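Local coordinates for uncharacterized protein YLR301W (Saccharomyces cerevisiae, PDB 3RBY), which is of unknown function, is not essential in yeast, and interacts with the protein kinase HRR25, at residues A[5-10]-A[20-25]; A[35-40]-A[51-56]. One frame throughout, in Å; residues are numbered along the deposited sequence.

Contact 1: residues A[5-10]-A[20-25]; sequences LLKRLL and RTFTLS
The side chain of K7 lies over L24, its CB 3.8 Å from L24 CD2, on one face of the antiparallel beta hairpin made by strands 4-12 and 24-27. L5 reaches the same leucine methyl from the other flank, CD2 to CD2. Backbone bonds close the hairpin where L6 faces S25: L6 N gives to S25 O at 2.9 Å and S25 N to L6 O at 2.8 Å. Two residues on, R8 N gives to T23 O at 3.0 Å. Residues 20-23 are no longer strand, and two waters bridge the segments there. K7 leaves with CG anti to the backbone N (chi1 -167°) and bends at chi2, which carries CE across F22 at about a right angle and brings NZ back to R8 O at 2.9 Å. The same ammonium gives to water 1, which lies within bonding distance of T21 O, so the lysine ties both segments together through a buried polar patch. A methionine here would probably cost R8 O its ammonium partner and leave water 1 without its anchor on strand 4-12. R8 runs over T23, CB against CB, and its guanidinium ends beside T21, but its strong partners are the carboxylates of E19 and E52. E19 also bonds T21 OG1, which accepts from T23 OG1. Water 2 sits between the segments, within bonding distance of R8 O and T21 O, and accepts from T23 N at 2.9 Å.

Contact 2: residues A[35-40]-A[51-56]; sequences SLRPFV and FEWAFA
The F55 ring turns its edge to one face of the R37 guanidinium, CE1 3.2 Å above that plane and the two planes 58° apart. This is the tight end of the contact. S35 CB comes over the face of the same ring, 3.8 Å from its centroid, in a CH-pi contact. A chi1 of -172° swings S35 OG away from the backbone N, to where R37 can take it with two nitrogens. NE and NH2 both point at that one oxygen, only 1° out of the guanidinium plane, which fixes the rotation of the group; S25 supplies a further partner to the hydroxyl, and R37 NH1 is salt-bridged to E128. W53 runs alongside R37, its edge toward NH1, while its indole NE1 bonds D81. These side chains hang from an antiparallel strand pair, 35-38 with 53-56, in which S35 N gives to F55 O. After L36, whose CD2 meets A54 CB on the opposite face, the register slips by one residue: a beta bulge. R37 N reaches W53 O only weakly, and pairing resumes with E52 N to R37 O at 2.9 Å. P38 then rests against F51, CB 4.0 Å from CD2. The chain of 51-56 turns a corner at E52, and on this looser side P38, F39 and E52 are partly exposed. F39 spreads its ring beside that corner, one face under E52 N, with CE2 3.4 Å from E52 CB. The E52 carboxylate pairs with R8; its OE1 stays 4.9 Å from R37 NH1, with water 3 bonded to both.

Contact 1 closes before contact 2 opens along the chain, and their centres lie 9 Å apart. Both belong to one large antiparallel sheet, where strands 4-12, 24-27, 33-38 and 51-57 stand side by side in chain order, an up-and-down meander; 24-27 and 33-38 are the neighbours that join the two. The contacts touch directly: R8 NH2 is 2.7 Å from E52 OE1 in a salt bridge that spans the two middle strands, and S25 OG probably bonds S35 OG. T23 packs on R37, and E128 on strand 124-132, the neighbour of 4-12 on its other side, salt-bridges R37, so the buried polar cluster reaches across five strands.

Contact 1: residues A[5-10]-A[20-25]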
loop_
_atom_site.group_PDB
_atom_site.type_symbol
_atom_site.label_atom_id
_atom_site.label_comp_id
_atom_site.label_asym_id
_atom_site.label_seq_id
_atom_site.Cartn_x
_atom_site.Cartn_y
_atom_site.Cartn_z
ATOM N N LEU A 5 0.772 13.224 0.614
ATOM C CA LEU A 5 1.924 12.448 0.173
ATOM C C LEU A 5 1.403 11.084 -0.271
ATOM O O LEU A 5 0.929 10.306 0.554
ATOM C CB LEU A 5 2.878 12.245 1.348
ATOM C CG LEU A 5 4.398 12.247 1.158
ATOM C CD1 LEU A 5 5.063 11.274 2.122
ATOM C CD2 LEU A 5 4.800 11.941 -0.263
ATOM N N LEU A 6 1.478 10.782 -1.562
ATOM C CA LEU A 6 1.027 9.471 -2.041
ATOM C C LEU A 6 2.138 8.579 -2.617
ATOM O O LEU A 6 3.009 9.041 -3.361
ATOM C CB LEU A 6 -0.106 9.625 -3.052
ATOM C CG LEU A 6 -1.249 10.442 -2.440
ATOM C CD1 LEU A 6 -1.108 11.888 -2.870
ATOM C CD2 LEU A 6 -2.622 9.889 -2.831
ATOM N N LYS A 7 2.086 7.296 -2.262
ATOM C CA LYS A 7 3.044 6.307 -2.731
ATOM C C LYS A 7 2.350 5.488 -3.814
ATOM O O LYS A 7 1.236 4.986 -3.593
ATOM C CB LYS A 7 3.465 5.414 -1.573
ATOM C CG LYS A 7 4.689 4.557 -1.849
ATOM C CD LYS A 7 4.325 3.206 -2.467
ATOM C CE LYS A 7 5.593 2.517 -3.010
ATOM N NZ LYS A 7 5.313 1.193 -3.652
ATOM N N ARG A 8 2.954 5.388 -4.998
ATOM C CA ARG A 8 2.293 4.631 -6.055
ATOM C C ARG A 8 2.447 3.133 -5.801
ATOM O O ARG A 8 3.539 2.674 -5.459
ATOM C CB ARG A 8 2.807 5.000 -7.451
ATOM C CG ARG A 8 1.983 4.328 -8.530
ATOM C CD ARG A 8 2.035 5.022 -9.878
ATOM N NE ARG A 8 3.362 5.012 -10.497
ATOM C CZ ARG A 8 3.900 3.954 -11.080
ATOM N NH1 ARG A 8 3.228 2.813 -11.087
ATOM N NH2 ARG A 8 5.109 4.014 -11.635
ATOM N N LEU A 9 1.342 2.398 -5.967
ATOM C CA LEU A 9 1.267 0.956 -5.697
ATOM C C LEU A 9 1.320 0.130 -6.973
ATOM O O LEU A 9 1.800 -1.005 -6.959
ATOM C CB LEU A 9 -0.029 0.611 -4.960
ATOM C CG LEU A 9 -0.191 1.242 -3.580
ATOM C CD1 LEU A 9 -1.609 0.998 -3.030
ATOM C CD2 LEU A 9 0.887 0.715 -2.632
ATOM N N LEU A 10 0.788 0.682 -8.062
ATOM C CA LEU A 10 0.887 0.027 -9.360
ATOM C C LEU A 10 0.609 0.986 -10.495
ATOM O O LEU A 10 -0.104 1.980 -10.320
ATOM C CB LEU A 10 -0.039 -1.197 -9.460
ATOM C CG LEU A 10 -1.525 -0.996 -9.743
ATOM C CD1 LEU A 10 -1.783 -0.747 -11.237
ATOM C CD2 LEU A 10 -2.300 -2.217 -9.280
ATOM N N ARG A 20 7.541 -0.842 -11.103
ATOM C CA ARG A 20 9.006 -0.880 -11.195
ATOM C C ARG A 20 9.691 0.269 -10.450
ATOM O O ARG A 20 10.930 0.361 -10.426
ATOM C CB ARG A 20 9.476 -0.922 -12.672
ATOM C CG ARG A 20 9.051 -2.192 -13.456
ATOM C CD ARG A 20 9.910 -2.434 -14.730
ATOM N NE ARG A 20 11.343 -2.438 -14.410
ATOM C CZ ARG A 20 12.231 -1.587 -14.927
ATOM N NH1 ARG A 20 13.508 -1.637 -14.553
ATOM N NH2 ARG A 20 11.844 -0.689 -15.827
ATOM N N THR A 21 8.897 1.141 -9.827
ATOM C CA THR A 21 9.441 2.367 -9.229
ATOM C C THR A 21 9.193 2.467 -7.730
ATOM O O THR A 21 8.344 1.742 -7.183
ATOM C CB THR A 21 8.764 3.606 -9.825
ATOM O OG1 THR A 21 7.425 3.694 -9.323
ATOM C CG2 THR A 21 8.708 3.534 -11.343
ATOM N N PHE A 22 9.825 3.460 -7.113
ATOM C CA PHE A 22 9.521 3.876 -5.750
ATOM C C PHE A 22 8.966 5.301 -5.853
ATOM O O PHE A 22 9.599 6.259 -5.408
ATOM C CB PHE A 22 10.777 3.851 -4.881
ATOM C CG PHE A 22 10.556 4.347 -3.481
ATOM C CD1 PHE A 22 11.629 4.656 -2.663
ATOM C CD2 PHE A 22 9.273 4.506 -2.983
ATOM C CE1 PHE A 22 11.428 5.112 -1.374
ATOM C CE2 PHE A 22 9.065 4.962 -1.695
ATOM C CZ PHE A 22 10.144 5.265 -0.890
ATOM N N THR A 23 7.785 5.429 -6.458
ATOM C CA THR A 23 7.182 6.708 -6.765
ATOM C C THR A 23 6.453 7.325 -5.561
ATOM O O THR A 23 5.636 6.671 -4.890
ATOM C CB THR A 23 6.201 6.566 -7.930
ATOM O OG1 THR A 23 6.940 6.299 -9.120
ATOM C CG2 THR A 23 5.363 7.860 -8.116
ATOM N N LEU A 24 6.739 8.599 -5.316
ATOM C CA LEU A 24 6.030 9.387 -4.322
ATOM C C LEU A 24 5.546 10.648 -5.027
ATOM O O LEU A 24 6.323 11.299 -5.741
ATOM C CB LEU A 24 6.961 9.769 -3.160
ATOM C CG LEU A 24 7.290 8.719 -2.085
ATOM C CD1 LEU A 24 8.252 9.257 -1.043
ATOM C CD2 LEU A 24 6.033 8.221 -1.391
ATOM N N SER A 25 4.273 10.996 -4.840
ATOM C CA SER A 25 3.767 12.295 -5.302
ATOM C C SER A 25 3.494 13.210 -4.118
ATOM O O SER A 25 2.775 12.835 -3.183
ATOM C CB SER A 25 2.510 12.134 -6.150
ATOM O OG SER A 25 2.788 11.474 -7.383
HETATM O O HOH W 1 7.905 0.952 -4.478
HETATM O O HOH W 2 6.172 3.037 -6.354
#

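Contact 2: residues A[35-40]-A[51-56]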
loop_
_atom_site.group_PDB
_atom_site.type_symbol
_atom_site.label_atom_id
_atom_site.label_comp_id
_atom_site.label_asym_id
_atom_site.label_seq_id
_atom_site.Cartn_x
_atom_site.Cartn_y
_atom_site.Cartn_z
ATOM N N SER A 35 6.277 14.783 -8.706
ATOM C CA SER A 35 6.220 13.331 -8.673
ATOM C C SER A 35 7.532 12.747 -9.204
ATOM O O SER A 35 7.834 12.891 -10.392
ATOM C CB SER A 35 5.021 12.815 -9.486
ATOM O OG SER A 35 4.832 11.417 -9.314
ATOM N N LEU A 36 8.321 12.123 -8.321
ATOM C CA LEU A 36 9.596 11.503 -8.708
ATOM C C LEU A 36 9.395 9.996 -8.797
ATOM O O LEU A 36 8.798 9.395 -7.892
ATOM C CB LEU A 36 10.708 11.844 -7.714
ATOM C CG LEU A 36 10.960 13.347 -7.574
ATOM C CD1 LEU A 36 12.116 13.645 -6.608
ATOM C CD2 LEU A 36 11.216 13.966 -8.953
ATOM N N ARG A 37 9.858 9.385 -9.892
ATOM C CA ARG A 37 9.571 7.960 -10.136
ATOM C C ARG A 37 10.827 7.117 -10.394
ATOM O O ARG A 37 10.940 6.446 -11.422
ATOM C CB ARG A 37 8.531 7.819 -11.260
ATOM C CG ARG A 37 7.340 8.805 -11.056
ATOM C CD ARG A 37 6.078 8.500 -11.875
ATOM N NE ARG A 37 4.965 9.304 -11.377
ATOM C CZ ARG A 37 3.702 9.237 -11.792
ATOM N NH1 ARG A 37 3.348 8.396 -12.752
ATOM N NH2 ARG A 37 2.781 10.020 -11.228
ATOM N N PRO A 38 11.768 7.133 -9.440
ATOM C CA PRO A 38 13.026 6.388 -9.615
ATOM C C PRO A 38 12.742 4.894 -9.713
ATOM O O PRO A 38 11.894 4.406 -8.968
ATOM C CB PRO A 38 13.795 6.695 -8.322
ATOM C CG PRO A 38 12.712 6.958 -7.306
ATOM C CD PRO A 38 11.574 7.600 -8.055
ATOM N N PHE A 39 13.406 4.184 -10.624
ATOM C CA PHE A 39 13.317 2.718 -10.651
ATOM C C PHE A 39 13.914 2.124 -9.382
ATOM O O PHE A 39 14.853 2.699 -8.805
ATOM C CB PHE A 39 14.097 2.154 -11.834
ATOM C CG PHE A 39 13.520 2.503 -13.163
ATOM C CD1 PHE A 39 14.228 3.300 -14.053
ATOM C CD2 PHE A 39 12.265 2.031 -13.527
ATOM C CE1 PHE A 39 13.684 3.608 -15.296
ATOM C CE2 PHE A 39 11.711 2.336 -14.751
ATOM C CZ PHE A 39 12.414 3.121 -15.643
ATOM N N VAL A 40 13.392 0.973 -8.955
ATOM C CA VAL A 40 13.951 0.280 -7.787
ATOM C C VAL A 40 15.155 -0.557 -8.203
ATOM O O VAL A 40 16.208 -0.541 -7.535
ATOM C CB VAL A 40 12.928 -0.630 -7.101
ATOM C CG1 VAL A 40 13.600 -1.404 -5.983
ATOM C CG2 VAL A 40 11.755 0.200 -6.556
ATOM N N PHE A 51 15.062 6.823 -13.782
ATOM C CA PHE A 51 13.689 7.238 -13.506
ATOM C C PHE A 51 12.779 6.781 -14.622
ATOM O O PHE A 51 13.135 6.903 -15.805
ATOM C CB PHE A 51 13.596 8.760 -13.440
ATOM C CG PHE A 51 14.491 9.377 -12.410
ATOM C CD1 PHE A 51 15.764 9.829 -12.748
ATOM C CD2 PHE A 51 14.059 9.515 -11.106
ATOM C CE1 PHE A 51 16.586 10.406 -11.792
ATOM C CE2 PHE A 51 14.872 10.092 -10.146
ATOM C CZ PHE A 51 16.142 10.535 -10.484
ATOM N N GLU A 52 11.599 6.293 -14.260
ATOM C CA GLU A 52 10.599 5.908 -15.241
ATOM C C GLU A 52 10.052 7.216 -15.798
ATOM O O GLU A 52 9.726 7.315 -16.981
ATOM C CB GLU A 52 9.579 4.955 -14.619
ATOM C CG GLU A 52 8.250 4.901 -15.351
ATOM C CD GLU A 52 7.209 4.090 -14.605
ATOM O OE1 GLU A 52 6.322 4.699 -13.972
ATOM O OE2 GLU A 52 7.278 2.844 -14.651
ATOM N N TRP A 53 9.961 8.219 -14.931
ATOM C CA TRP A 53 9.462 9.535 -15.310
ATOM C C TRP A 53 9.523 10.495 -14.124
ATOM O O TRP A 53 9.787 10.085 -12.995
ATOM C CB TRP A 53 8.014 9.355 -15.766
ATOM C CG TRP A 53 7.435 10.570 -16.422
ATOM C CD1 TRP A 53 8.112 11.514 -17.138
ATOM C CD2 TRP A 53 6.061 10.975 -16.423
ATOM N NE1 TRP A 53 7.245 12.480 -17.586
ATOM C CE2 TRP A 53 5.979 12.172 -17.160
ATOM C CE3 TRP A 53 4.892 10.440 -15.873
ATOM C CZ2 TRP A 53 4.776 12.845 -17.360
ATOM C CZ3 TRP A 53 3.699 11.109 -16.073
ATOM C CH2 TRP A 53 3.650 12.298 -16.810
ATOM N N ALA A 54 9.278 11.773 -14.391
ATOM C CA ALA A 54 9.292 12.796 -13.351
ATOM C C ALA A 54 8.604 14.061 -13.849
ATOM O O ALA A 54 8.803 14.475 -14.990
ATOM C CB ALA A 54 10.717 13.098 -12.921
ATOM N N PHE A 55 7.792 14.673 -12.992
ATOM C CA PHE A 55 7.068 15.875 -13.378
ATOM C C PHE A 55 6.728 16.709 -12.154
ATOM O O PHE A 55 6.798 16.229 -11.015
ATOM C CB PHE A 55 5.809 15.548 -14.197
ATOM C CG PHE A 55 4.741 14.772 -13.445
ATOM C CD1 PHE A 55 4.551 13.408 -13.684
ATOM C CD2 PHE A 55 3.897 15.407 -12.538
ATOM C CE1 PHE A 55 3.551 12.685 -13.016
ATOM C CE2 PHE A 55 2.885 14.694 -11.870
ATOM C CZ PHE A 55 2.716 13.328 -12.111
ATOM N N ALA A 56 6.386 17.968 -12.399
ATOM C CA ALA A 56 6.063 18.899 -11.329
ATOM C C ALA A 56 5.334 20.097 -11.925
ATOM O O ALA A 56 5.402 20.346 -13.137
ATOM C CB ALA A 56 7.329 19.341 -10.601
HETATM O O HOH W 3 5.221 6.863 -14.535
#